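MmoQ Response regulator (Methylococcus capsulatus, PDB 3LJX) is a response regulator whose full-length form probably makes cyclic di-GMP from GTP, and of which this chain carries the HDOD domain. Local coordinates at residues 142-147 / 183-188; 6-11 / 189-194; 112-117 / 134-139. All coordinates share one frame; numbering follows the deposited sequence.

How the contacts relate
Contacts 1 and 3 lie in the HDOD domain; contact 2 joins the N-terminal loop 6-11 to the end of helix 181-191. Contact 2 spans the longest stretch of chain, and both other contacts fall between its segments. Contact 3 comes first, pairing helices 106-125 and 132-141. Contact 1 follows, pairing helices 144-152 and 181-191. The centres of contacts 1 and 2 are about 9 Å apart, and both use helix 181-191. The centres of contacts 1 and 3 are about 13 Å apart, with a salt bridge between D143 and R116 joining them. The centres of contacts 2 and 3 are about 19 Å apart, but L189 still touches L138. They tie the loop and four helices into one body.

Contact 1 (142-147 / 183-188); sequences ADVGRL and ELTRML
T185 meets G145 through its hydroxyl, and it has the largest buried area of any residue in this contact. Its CB stands 3.8 Å from G145 N and leads to two branches with different tasks. OG1 accepts a hydrogen bond from G145 N at 2.7 Å, with an N-H...O angle of 144°, so the bond is short but somewhat bent. The same oxygen is also hydrogen-bonded to the carbonyl of H181, one turn back on its own helix. The hydroxyl is thus held at two points inside a buried contact. CG2 goes the other way and reaches A142 O at 3.3 Å. With chi1 at -68°, OG1 lies beside the backbone N of T185, and CG2 is swung anti to that N. A valine here would probably keep the methyl packing on A142 but leave the buried N-H of G145 without its acceptor.

Glycine at G145 lets the backbones come close, with G145 CA 4.1 Å from T185 CA. A side chain at this place would run into T185 OG1 and press on L184 CB. L184 lays its CD1 against G145 O at 3.6 Å. Beyond the glycine, V144 CG1 meets L188 CD2 at 3.8 Å, the two side chains meeting at a slant.

The contact joins the beginning of helix 144-152 to the middle of helix 181-191. L184 and L188 extend the packing onto A148, further along helix 144-152. L202 of helix 196-204 touches both A142 and T185, and R116 of helix 106-125 touches A142.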
ATOM      1  N   ALA A 142      -1.667   0.953   1.567  1.00 25.10           N
ATOM      2  CA  ALA A 142      -2.748   1.208   2.533  1.00 23.87           C
ATOM      3  C   ALA A 142      -3.647   0.014   2.908  1.00 25.36           C
ATOM      4  O   ALA A 142      -4.306   0.030   3.961  1.00 23.01           O
ATOM      5  CB  ALA A 142      -3.610   2.386   2.049  1.00 24.94           C
ATOM      6  N   ASP A 143      -3.708  -1.005   2.052  1.00 26.11           N
ATOM      7  CA  ASP A 143      -4.475  -2.207   2.398  1.00 27.31           C
ATOM      8  C   ASP A 143      -3.767  -3.491   1.976  1.00 28.30           C
ATOM      9  O   ASP A 143      -4.397  -4.485   1.587  1.00 25.83           O
ATOM     10  CB  ASP A 143      -5.918  -2.146   1.873  1.00 28.89           C
ATOM     11  CG  ASP A 143      -5.995  -2.002   0.369  1.00 38.19           C
ATOM     12  OD1 ASP A 143      -4.942  -2.028  -0.309  1.00 43.49           O
ATOM     13  OD2 ASP A 143      -7.122  -1.850  -0.141  1.00 44.36           O
ATOM     14  N   VAL A 144      -2.443  -3.466   2.085  1.00 23.96           N
ATOM     15  CA  VAL A 144      -1.635  -4.620   1.759  1.00 21.82           C
ATOM     16  C   VAL A 144      -2.005  -5.832   2.632  1.00 23.26           C
ATOM     17  O   VAL A 144      -1.730  -6.971   2.269  1.00 23.79           O
ATOM     18  CB  VAL A 144      -0.124  -4.291   1.872  1.00 24.42           C
ATOM     19  CG1 VAL A 144       0.301  -4.165   3.340  1.00 20.19           C
ATOM     20  CG2 VAL A 144       0.689  -5.352   1.170  1.00 16.08           C
ATOM     21  N   GLY A 145      -2.648  -5.586   3.770  1.00 17.08           N
ATOM     22  CA  GLY A 145      -3.202  -6.667   4.562  1.00 18.41           C
ATOM     23  C   GLY A 145      -4.182  -7.563   3.804  1.00 21.00           C
ATOM     24  O   GLY A 145      -4.320  -8.744   4.126  1.00 20.17           O
ATOM     25  N   ARG A 146      -4.865  -7.019   2.801  1.00 19.68           N
ATOM     26  CA  ARG A 146      -5.788  -7.828   1.995  1.00 20.81           C
ATOM     27  C   ARG A 146      -5.016  -8.849   1.175  1.00 24.63           C
ATOM     28  O   ARG A 146      -5.344 -10.040   1.181  1.00 28.01           O
ATOM     29  CB  ARG A 146      -6.614  -6.965   1.046  1.00 22.71           C
ATOM     30  CG  ARG A 146      -7.571  -5.988   1.709  1.00 25.07           C
ATOM     31  CD  ARG A 146      -8.447  -5.364   0.636  1.00 30.03           C
ATOM     32  NE  ARG A 146      -9.314  -4.321   1.169  1.00 39.26           N
ATOM     33  CZ  ARG A 146     -10.566  -4.509   1.586  1.00 44.51           C
ATOM     34  NH1 ARG A 146     -11.135  -5.717   1.542  1.00 47.75           N
ATOM     35  NH2 ARG A 146     -11.259  -3.475   2.047  1.00 39.88           N
ATOM     36  N   LEU A 147      -3.995  -8.372   0.464  1.00 20.75           N
ATOM     37  CA  LEU A 147      -3.089  -9.239  -0.289  1.00 24.63           C
ATOM     38  C   LEU A 147      -2.526 -10.347   0.615  1.00 23.34           C
ATOM     39  O   LEU A 147      -2.464 -11.511   0.226  1.00 22.21           O
ATOM     40  CB  LEU A 147      -1.923  -8.416  -0.836  1.00 24.24           C
ATOM     41  CG  LEU A 147      -1.414  -8.596  -2.268  1.00 28.20           C
ATOM     42  CD1 LEU A 147       0.084  -8.683  -2.254  1.00 23.46           C
ATOM     43  CD2 LEU A 147      -2.031  -9.790  -3.006  1.00 30.03           C
ATOM     44  N   GLU A 183      -6.068  -4.341  10.427  1.00 22.65           N
ATOM     45  CA  GLU A 183      -5.071  -4.544  11.471  1.00 23.82           C
ATOM     46  C   GLU A 183      -3.800  -5.118  10.845  1.00 25.94           C
ATOM     47  O   GLU A 183      -2.687  -4.658  11.112  1.00 27.22           O
ATOM     48  CB  GLU A 183      -5.590  -5.494  12.542  1.00 23.75           C
ATOM     49  CG  GLU A 183      -4.645  -5.614  13.735  1.00 31.48           C
ATOM     50  CD  GLU A 183      -4.816  -6.922  14.497  1.00 41.37           C
ATOM     51  OE1 GLU A 183      -5.629  -7.770  14.070  1.00 45.34           O
ATOM     52  OE2 GLU A 183      -4.132  -7.110  15.525  1.00 44.98           O
ATOM     53  N   LEU A 184      -3.967  -6.115   9.987  1.00 19.76           N
ATOM     54  CA  LEU A 184      -2.817  -6.760   9.385  1.00 21.07           C
ATOM     55  C   LEU A 184      -1.978  -5.715   8.615  1.00 20.73           C
ATOM     56  O   LEU A 184      -0.753  -5.685   8.722  1.00 19.82           O
ATOM     57  CB  LEU A 184      -3.284  -7.890   8.467  1.00 20.91           C
ATOM     58  CG  LEU A 184      -2.386  -9.116   8.391  1.00 25.29           C
ATOM     59  CD1 LEU A 184      -2.645  -9.909   7.102  1.00 18.10           C
ATOM     60  CD2 LEU A 184      -0.938  -8.712   8.514  1.00 24.79           C
ATOM     61  N   THR A 185      -2.642  -4.846   7.859  1.00 20.31           N
ATOM     62  CA  THR A 185      -1.940  -3.778   7.154  1.00 24.44           C
ATOM     63  C   THR A 185      -1.048  -2.961   8.099  1.00 22.45           C
ATOM     64  O   THR A 185       0.160  -2.772   7.854  1.00 21.37           O
ATOM     65  CB  THR A 185      -2.934  -2.850   6.439  1.00 24.88           C
ATOM     66  OG1 THR A 185      -3.567  -3.568   5.368  1.00 22.51           O
ATOM     67  CG2 THR A 185      -2.212  -1.629   5.879  1.00 19.27           C
ATOM     68  N   ARG A 186      -1.640  -2.497   9.190  1.00 19.11           N
ATOM     69  CA  ARG A 186      -0.906  -1.673  10.160  1.00 23.46           C
ATOM     70  C   ARG A 186       0.272  -2.421  10.747  1.00 24.71           C
ATOM     71  O   ARG A 186       1.340  -1.840  10.955  1.00 27.58           O
ATOM     72  CB  ARG A 186      -1.812  -1.202  11.297  1.00 17.62           C
ATOM     73  CG  ARG A 186      -3.084  -0.486  10.823  1.00 21.72           C
ATOM     74  CD  ARG A 186      -3.785   0.251  11.993  1.00 24.16           C
ATOM     75  NE  ARG A 186      -4.477  -0.655  12.911  1.00 29.47           N
ATOM     76  CZ  ARG A 186      -5.724  -1.090  12.731  1.00 33.28           C
ATOM     77  NH1 ARG A 186      -6.416  -0.706  11.661  1.00 31.60           N
ATOM     78  NH2 ARG A 186      -6.285  -1.907  13.619  1.00 30.81           N
HETATM   79  N   MSE A 187       0.086  -3.708  11.019  1.00 22.44           N
HETATM   80  CA  MSE A 187       1.168  -4.497  11.595  1.00 27.44           C
HETATM   81  C   MSE A 187       2.275  -4.675  10.577  1.00 22.29           C
HETATM   82  O   MSE A 187       3.443  -4.583  10.920  1.00 22.05           O
HETATM   83  CB  MSE A 187       0.684  -5.861  12.072  1.00 30.61           C
HETATM   84  CG  MSE A 187      -0.330  -5.794  13.213  1.00 35.19           C
HETATM   85 SE   MSE A 187      -1.041  -7.580  13.598  1.00 92.78          SE
HETATM   86  CE  MSE A 187       0.638  -8.491  14.013  1.00279.58           C
ATOM     87  N   LEU A 188       1.899  -4.921   9.324  1.00 20.93           N
ATOM     88  CA  LEU A 188       2.876  -5.052   8.244  1.00 19.59           C
ATOM     89  C   LEU A 188       3.657  -3.734   8.106  1.00 25.91           C
ATOM     90  O   LEU A 188       4.902  -3.725   8.110  1.00 23.66           O
ATOM     91  CB  LEU A 188       2.161  -5.408   6.933  1.00 22.52           C
ATOM     92  CG  LEU A 188       2.246  -6.858   6.426  1.00 28.29           C
ATOM     93  CD1 LEU A 188       2.378  -7.862   7.558  1.00 28.42           C
ATOM     94  CD2 LEU A 188       1.085  -7.224   5.513  1.00 20.46           C
TER

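Contact 2 (6-11 / 189-194); sequences MHKPML and LTDWGF
M10 reaches across to D191 and W192, and these three residues bury most of the surface here. M10 is selenomethionine and poorly ordered, so its exact distances deserve caution. Its CG is anti to the backbone N (chi1 174°), and the chain then bends at chi2 and chi3, bringing SE and CE alongside both the carboxylate and the indole edge. SE lies 3.2 Å from D191 OD2. CE comes up to the edge of the W192 ring, near its plane, on the NE1 side. SE is 5.2 Å from the centroid of the five-membered ring and oblique to it, a Met-aromatic contact. W192 NE1 is buried here and has no hydrogen-bonding partner in the model. The backbone also meets the indole edge, where L11 O is 3.8 Å from W192 CZ2.

D191 sets out from the helix toward the loop, and its OD2 meets the end of M10. K8 stretches an extended chain to it, but K8 NZ stays 4.1 Å from D191 OD1, too far for a salt bridge. R55 adds a long, weak ion pair to D191 OD2.

The contact sits where helix 181-191 ends in a Schellman motif with G193, whose positive phi suits glycine. The loop 6-11 runs past this end. W192 also packs on L141 of helix 132-141 and V144 of helix 144-152, while L11 rests on T151 and A152 of helix 144-152.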
HETATM    1  N   MSE A   6       0.685 -17.122  14.492  1.00 27.72           N
HETATM    2  CA  MSE A   6      -0.641 -16.713  14.969  1.00 28.18           C
HETATM    3  C   MSE A   6      -0.571 -15.483  15.865  1.00 28.49           C
HETATM    4  O   MSE A   6      -1.396 -14.571  15.764  1.00 27.79           O
HETATM    5  CB  MSE A   6      -1.304 -17.866  15.705  1.00 33.58           C
HETATM    6  CG  MSE A   6      -2.405 -17.443  16.659  1.00 43.28           C
HETATM    7 SE   MSE A   6      -3.114 -18.966  17.646  1.00142.03          SE
HETATM    8  CE  MSE A   6      -4.169 -18.015  18.979  1.00288.58           C
ATOM      9  N   HIS A   7       0.436 -15.442  16.725  1.00 23.60           N
ATOM     10  CA  HIS A   7       0.593 -14.307  17.608  1.00 26.16           C
ATOM     11  C   HIS A   7       0.994 -13.053  16.852  1.00 30.73           C
ATOM     12  O   HIS A   7       0.499 -11.958  17.148  1.00 30.74           O
ATOM     13  CB  HIS A   7       1.638 -14.597  18.676  1.00 27.79           C
ATOM     14  CG  HIS A   7       1.761 -13.510  19.690  1.00 36.01           C
ATOM     15  ND1 HIS A   7       2.935 -12.822  19.903  1.00 42.46           N
ATOM     16  CD2 HIS A   7       0.850 -12.979  20.538  1.00 35.92           C
ATOM     17  CE1 HIS A   7       2.747 -11.924  20.854  1.00 40.59           C
ATOM     18  NE2 HIS A   7       1.489 -11.996  21.253  1.00 40.51           N
ATOM     19  N   LYS A   8       1.910 -13.210  15.895  1.00 27.63           N
ATOM     20  CA  LYS A   8       2.389 -12.075  15.123  1.00 30.55           C
ATOM     21  C   LYS A   8       2.472 -12.404  13.623  1.00 30.70           C
ATOM     22  O   LYS A   8       3.557 -12.627  13.080  1.00 26.60           O
ATOM     23  CB  LYS A   8       3.733 -11.585  15.656  1.00 34.88           C
ATOM     24  CG  LYS A   8       4.156 -10.283  15.024  1.00 43.88           C
ATOM     25  CD  LYS A   8       5.547  -9.843  15.443  1.00 53.65           C
ATOM     26  CE  LYS A   8       5.904  -8.521  14.762  1.00 55.99           C
ATOM     27  NZ  LYS A   8       7.204  -7.968  15.226  1.00 57.74           N
ATOM     28  N   PRO A   9       1.307 -12.448  12.961  1.00 27.85           N
ATOM     29  CA  PRO A   9       1.202 -12.769  11.530  1.00 27.68           C
ATOM     30  C   PRO A   9       2.072 -11.833  10.704  1.00 27.80           C
ATOM     31  O   PRO A   9       2.060 -10.629  10.928  1.00 27.22           O
ATOM     32  CB  PRO A   9      -0.269 -12.507  11.214  1.00 27.89           C
ATOM     33  CG  PRO A   9      -0.975 -12.576  12.548  1.00 32.34           C
ATOM     34  CD  PRO A   9       0.007 -12.114  13.571  1.00 24.53           C
HETATM   35  N   MSE A  10       2.806 -12.379   9.745  1.00 28.75           N
HETATM   36  CA  MSE A  10       3.754 -11.581   9.002  1.00 28.07           C
HETATM   37  C   MSE A  10       4.120 -12.252   7.676  1.00 29.37           C
HETATM   38  O   MSE A  10       4.805 -13.274   7.665  1.00 29.03           O
HETATM   39  CB  MSE A  10       4.989 -11.383   9.874  1.00 36.33           C
HETATM   40  CG  MSE A  10       6.125 -10.704   9.200  1.00 44.96           C
HETATM   41 SE   MSE A  10       5.763  -8.857   8.786  1.00416.45          SE
HETATM   42  CE  MSE A  10       6.844  -8.819   7.185  1.00 30.64           C
ATOM     43  N   LEU A  11       3.650 -11.689   6.560  1.00 28.79           N
ATOM     44  CA  LEU A  11       4.072 -12.147   5.231  1.00 29.76           C
ATOM     45  C   LEU A  11       4.778 -11.009   4.525  1.00 34.21           C
ATOM     46  O   LEU A  11       4.368  -9.851   4.621  1.00 32.72           O
ATOM     47  CB  LEU A  11       2.885 -12.599   4.363  1.00 28.50           C
ATOM     48  CG  LEU A  11       2.218 -13.935   4.689  1.00 36.23           C
ATOM     49  CD1 LEU A  11       1.389 -13.803   5.973  1.00 38.44           C
ATOM     50  CD2 LEU A  11       1.359 -14.427   3.527  1.00 32.90           C
ATOM     51  N   LEU A 189       2.924  -2.625   8.010  1.00 20.07           N
ATOM     52  CA  LEU A 189       3.551  -1.321   7.801  1.00 27.15           C
ATOM     53  C   LEU A 189       4.468  -0.996   8.972  1.00 26.83           C
ATOM     54  O   LEU A 189       5.546  -0.414   8.805  1.00 24.56           O
ATOM     55  CB  LEU A 189       2.497  -0.216   7.624  1.00 23.31           C
ATOM     56  CG  LEU A 189       1.620  -0.268   6.369  1.00 26.08           C
ATOM     57  CD1 LEU A 189       0.605   0.880   6.363  1.00 26.63           C
ATOM     58  CD2 LEU A 189       2.464  -0.236   5.097  1.00 21.17           C
ATOM     59  N   THR A 190       4.039  -1.379  10.165  1.00 23.32           N
ATOM     60  CA  THR A 190       4.872  -1.179  11.334  1.00 24.94           C
ATOM     61  C   THR A 190       6.141  -2.041  11.244  1.00 27.53           C
ATOM     62  O   THR A 190       7.244  -1.546  11.489  1.00 25.66           O
ATOM     63  CB  THR A 190       4.100  -1.494  12.600  1.00 25.73           C
ATOM     64  OG1 THR A 190       3.067  -0.520  12.759  1.00 27.17           O
ATOM     65  CG2 THR A 190       5.023  -1.469  13.817  1.00 22.49           C
ATOM     66  N   ASP A 191       5.997  -3.312  10.868  1.00 21.68           N
ATOM     67  CA  ASP A 191       7.179  -4.162  10.687  1.00 23.10           C
ATOM     68  C   ASP A 191       8.117  -3.594   9.628  1.00 27.47           C
ATOM     69  O   ASP A 191       9.325  -3.741   9.748  1.00 27.62           O
ATOM     70  CB  ASP A 191       6.825  -5.612  10.319  1.00 24.37           C
ATOM     71  CG  ASP A 191       8.036  -6.568  10.473  1.00 56.65           C
ATOM     72  OD1 ASP A 191       8.560  -6.685  11.615  1.00 62.03           O
ATOM     73  OD2 ASP A 191       8.468  -7.204   9.471  1.00 43.77           O
ATOM     74  N   TRP A 192       7.569  -2.945   8.597  1.00 23.52           N
ATOM     75  CA  TRP A 192       8.395  -2.490   7.477  1.00 25.51           C
ATOM     76  C   TRP A 192       9.050  -1.127   7.707  1.00 27.58           C
ATOM     77  O   TRP A 192       9.745  -0.608   6.828  1.00 27.82           O
ATOM     78  CB  TRP A 192       7.594  -2.488   6.171  1.00 24.35           C
ATOM     79  CG  TRP A 192       7.067  -3.833   5.837  1.00 20.59           C
ATOM     80  CD1 TRP A 192       7.399  -5.021   6.443  1.00 26.35           C
ATOM     81  CD2 TRP A 192       6.100  -4.148   4.838  1.00 21.88           C
ATOM     82  NE1 TRP A 192       6.698  -6.057   5.867  1.00 29.38           N
ATOM     83  CE2 TRP A 192       5.894  -5.547   4.877  1.00 28.74           C
ATOM     84  CE3 TRP A 192       5.385  -3.385   3.907  1.00 22.48           C
ATOM     85  CZ2 TRP A 192       5.006  -6.195   4.024  1.00 25.67           C
ATOM     86  CZ3 TRP A 192       4.504  -4.029   3.058  1.00 24.45           C
ATOM     87  CH2 TRP A 192       4.323  -5.420   3.121  1.00 30.19           C
ATOM     88  N   GLY A 193       8.824  -0.548   8.885  1.00 26.02           N
ATOM     89  CA  GLY A 193       9.539   0.656   9.262  1.00 26.67           C
ATOM     90  C   GLY A 193       8.748   1.934   9.471  1.00 30.08           C
ATOM     91  O   GLY A 193       9.308   2.914   9.965  1.00 31.25           O
ATOM     92  N   PHE A 194       7.464   1.950   9.113  1.00 24.49           N
ATOM     93  CA  PHE A 194       6.674   3.177   9.249  1.00 23.36           C
ATOM     94  C   PHE A 194       6.450   3.536  10.720  1.00 25.56           C
ATOM     95  O   PHE A 194       6.083   2.690  11.526  1.00 30.34           O
ATOM     96  CB  PHE A 194       5.326   3.046   8.523  1.00 24.47           C
ATOM     97  CG  PHE A 194       5.427   3.168   7.021  1.00 27.93           C
ATOM     98  CD1 PHE A 194       5.334   4.411   6.404  1.00 27.65           C
ATOM     99  CD2 PHE A 194       5.612   2.044   6.225  1.00 25.27           C
ATOM    100  CE1 PHE A 194       5.420   4.528   5.025  1.00 26.52           C
ATOM    101  CE2 PHE A 194       5.707   2.155   4.847  1.00 25.33           C
ATOM    102  CZ  PHE A 194       5.613   3.405   4.246  1.00 24.00           C
TER

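Contact 3 (112-117 / 134-139); sequences KSLARA and EAFTLG
R116 grips the carbonyl oxygen of G139 with two nitrogens. NE donates to G139 O at 2.8 Å, and NH2 donates to the same oxygen at 3.0 Å. The oxygen lies at the guanidinium edge, only 3° out of its plane, so the group meets it side-on. The NH2 bond comes in nearly along the C=O axis, while NE approaches from a bent position, tilted from the carbonyl plane. The R116 chain starts extended, with CG anti to its own N, and then turns at chi3 (53°) to bring NE and NH2 to the oxygen. The guanidinium has further partners. NH2 forms a salt bridge with D143 OD1, and NH1 is hydrogen-bonded to Q227 of helix 214-233. Three partners fix its rotation, and the carboxylate of D143 probably balances its buried charge.

Beside this polar grip the helices pack closely. A117 CA and G139 CA are 4.1 Å apart, and a side chain on G139 would collide with A117 CA. A117 CB also sits 3.2 Å from F136 O. The same methyl lies over one face of the F136 ring, 3.5 Å from the centroid and just 6° off the normal, a clear CH-pi contact. L114 completes the apolar side with its CD1 3.9 Å from F136 CZ, at an oblique approach.

The segments run roughly antiparallel, their axes 8.0 Å apart at closest approach. Further along helix 106-125, V118 and Q121 also touch F136. Helix 214-233 covers another flank, with A226 on R116 and F219 on L138. T137 of helix 132-141 packs against T50 and L54 of helix 47-58.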
ATOM      1  N   LYS A 112      -6.278  -0.667  -8.059  1.00 32.29           N
ATOM      2  CA  LYS A 112      -6.721   0.293  -7.059  1.00 30.33           C
ATOM      3  C   LYS A 112      -5.561   0.807  -6.202  1.00 32.19           C
ATOM      4  O   LYS A 112      -5.523   1.980  -5.840  1.00 32.77           O
ATOM      5  CB  LYS A 112      -7.785  -0.349  -6.184  1.00 38.76           C
ATOM      6  CG  LYS A 112      -8.262   0.498  -5.030  1.00 51.46           C
ATOM      7  CD  LYS A 112      -9.643   0.029  -4.664  1.00 61.75           C
ATOM      8  CE  LYS A 112     -10.436  -0.202  -5.943  1.00 69.30           C
ATOM      9  NZ  LYS A 112     -11.411  -1.324  -5.828  1.00 75.33           N
ATOM     10  N   SER A 113      -4.609  -0.069  -5.885  1.00 30.36           N
ATOM     11  CA  SER A 113      -3.495   0.312  -5.018  1.00 29.57           C
ATOM     12  C   SER A 113      -2.629   1.402  -5.669  1.00 28.46           C
ATOM     13  O   SER A 113      -2.251   2.387  -5.028  1.00 24.38           O
ATOM     14  CB  SER A 113      -2.657  -0.922  -4.654  1.00 28.98           C
ATOM     15  OG  SER A 113      -3.362  -1.756  -3.741  1.00 32.40           O
ATOM     16  N   LEU A 114      -2.343   1.229  -6.953  1.00 24.49           N
ATOM     17  CA  LEU A 114      -1.572   2.206  -7.699  1.00 26.39           C
ATOM     18  C   LEU A 114      -2.349   3.520  -7.863  1.00 29.26           C
ATOM     19  O   LEU A 114      -1.802   4.609  -7.645  1.00 27.40           O
ATOM     20  CB  LEU A 114      -1.208   1.645  -9.073  1.00 26.09           C
ATOM     21  CG  LEU A 114      -0.407   2.600  -9.961  1.00 29.51           C
ATOM     22  CD1 LEU A 114       0.892   3.037  -9.260  1.00 25.96           C
ATOM     23  CD2 LEU A 114      -0.111   1.926 -11.299  1.00 29.33           C
ATOM     24  N   ALA A 115      -3.621   3.415  -8.250  1.00 23.13           N
ATOM     25  CA  ALA A 115      -4.435   4.602  -8.487  1.00 25.13           C
ATOM     26  C   ALA A 115      -4.488   5.429  -7.210  1.00 27.68           C
ATOM     27  O   ALA A 115      -4.360   6.658  -7.247  1.00 26.94           O
ATOM     28  CB  ALA A 115      -5.862   4.214  -8.952  1.00 19.53           C
ATOM     29  N   ARG A 116      -4.664   4.747  -6.076  1.00 22.57           N
ATOM     30  CA  ARG A 116      -4.673   5.429  -4.788  1.00 20.89           C
ATOM     31  C   ARG A 116      -3.317   6.062  -4.472  1.00 23.32           C
ATOM     32  O   ARG A 116      -3.251   7.206  -4.032  1.00 27.15           O
ATOM     33  CB  ARG A 116      -5.093   4.476  -3.665  1.00 21.76           C
ATOM     34  CG  ARG A 116      -5.325   5.176  -2.335  1.00 21.52           C
ATOM     35  CD  ARG A 116      -5.776   4.179  -1.272  1.00 24.76           C
ATOM     36  NE  ARG A 116      -4.845   3.069  -1.214  1.00 28.34           N
ATOM     37  CZ  ARG A 116      -5.186   1.791  -1.314  1.00 29.30           C
ATOM     38  NH1 ARG A 116      -6.456   1.449  -1.443  1.00 24.89           N
ATOM     39  NH2 ARG A 116      -4.247   0.856  -1.282  1.00 31.98           N
ATOM     40  N   ALA A 117      -2.233   5.324  -4.692  1.00 24.31           N
ATOM     41  CA  ALA A 117      -0.898   5.881  -4.496  1.00 22.51           C
ATOM     42  C   ALA A 117      -0.755   7.163  -5.321  1.00 23.81           C
ATOM     43  O   ALA A 117      -0.282   8.185  -4.822  1.00 25.92           O
ATOM     44  CB  ALA A 117       0.166   4.873  -4.904  1.00 19.26           C
ATOM     45  N   GLU A 134       6.794   9.818  -0.139  1.00 26.73           N
ATOM     46  CA  GLU A 134       6.527   8.925   0.989  1.00 21.86           C
ATOM     47  C   GLU A 134       5.022   8.650   1.081  1.00 24.98           C
ATOM     48  O   GLU A 134       4.601   7.535   1.429  1.00 21.62           O
ATOM     49  CB  GLU A 134       7.068   9.524   2.293  1.00 18.84           C
ATOM     50  CG  GLU A 134       8.597   9.734   2.266  1.00 25.94           C
ATOM     51  CD  GLU A 134       9.152  10.324   3.571  1.00 29.72           C
ATOM     52  OE1 GLU A 134       8.390  10.981   4.312  1.00 28.06           O
ATOM     53  OE2 GLU A 134      10.355  10.123   3.858  1.00 26.95           O
ATOM     54  N   ALA A 135       4.217   9.670   0.762  1.00 19.58           N
ATOM     55  CA  ALA A 135       2.767   9.524   0.763  1.00 21.11           C
ATOM     56  C   ALA A 135       2.336   8.538  -0.321  1.00 21.72           C
ATOM     57  O   ALA A 135       1.438   7.719  -0.104  1.00 16.89           O
ATOM     58  CB  ALA A 135       2.078  10.892   0.564  1.00 20.97           C
ATOM     59  N   PHE A 136       2.976   8.621  -1.488  1.00 22.36           N
ATOM     60  CA  PHE A 136       2.669   7.705  -2.584  1.00 25.63           C
ATOM     61  C   PHE A 136       2.751   6.271  -2.074  1.00 26.58           C
ATOM     62  O   PHE A 136       1.836   5.461  -2.254  1.00 20.71           O
ATOM     63  CB  PHE A 136       3.672   7.886  -3.719  1.00 22.29           C
ATOM     64  CG  PHE A 136       3.520   6.885  -4.818  1.00 26.13           C
ATOM     65  CD1 PHE A 136       3.989   5.582  -4.658  1.00 26.67           C
ATOM     66  CD2 PHE A 136       2.912   7.236  -6.020  1.00 26.72           C
ATOM     67  CE1 PHE A 136       3.854   4.643  -5.678  1.00 25.22           C
ATOM     68  CE2 PHE A 136       2.764   6.301  -7.040  1.00 28.22           C
ATOM     69  CZ  PHE A 136       3.243   5.002  -6.871  1.00 25.19           C
ATOM     70  N   THR A 137       3.865   5.988  -1.413  1.00 22.77           N
ATOM     71  CA  THR A 137       4.154   4.671  -0.893  1.00 21.41           C
ATOM     72  C   THR A 137       3.109   4.223   0.111  1.00 23.61           C
ATOM     73  O   THR A 137       2.635   3.084   0.056  1.00 20.98           O
ATOM     74  CB  THR A 137       5.552   4.641  -0.245  1.00 23.99           C
ATOM     75  OG1 THR A 137       6.517   5.091  -1.201  1.00 29.96           O
ATOM     76  CG2 THR A 137       5.916   3.232   0.188  1.00 23.55           C
ATOM     77  N   LEU A 138       2.733   5.105   1.030  1.00 26.11           N
ATOM     78  CA  LEU A 138       1.685   4.739   1.985  1.00 24.22           C
ATOM     79  C   LEU A 138       0.354   4.450   1.279  1.00 26.07           C
ATOM     80  O   LEU A 138      -0.373   3.520   1.653  1.00 21.51           O
ATOM     81  CB  LEU A 138       1.493   5.814   3.038  1.00 21.96           C
ATOM     82  CG  LEU A 138       0.475   5.412   4.104  1.00 29.59           C
ATOM     83  CD1 LEU A 138       0.820   4.049   4.705  1.00 23.56           C
ATOM     84  CD2 LEU A 138       0.376   6.480   5.196  1.00 33.30           C
ATOM     85  N   GLY A 139       0.045   5.236   0.252  1.00 26.39           N
ATOM     86  CA  GLY A 139      -1.162   5.018  -0.522  1.00 26.08           C
ATOM     87  C   GLY A 139      -1.112   3.649  -1.187  1.00 23.51           C
ATOM     88  O   GLY A 139      -2.064   2.870  -1.124  1.00 20.82           O
TER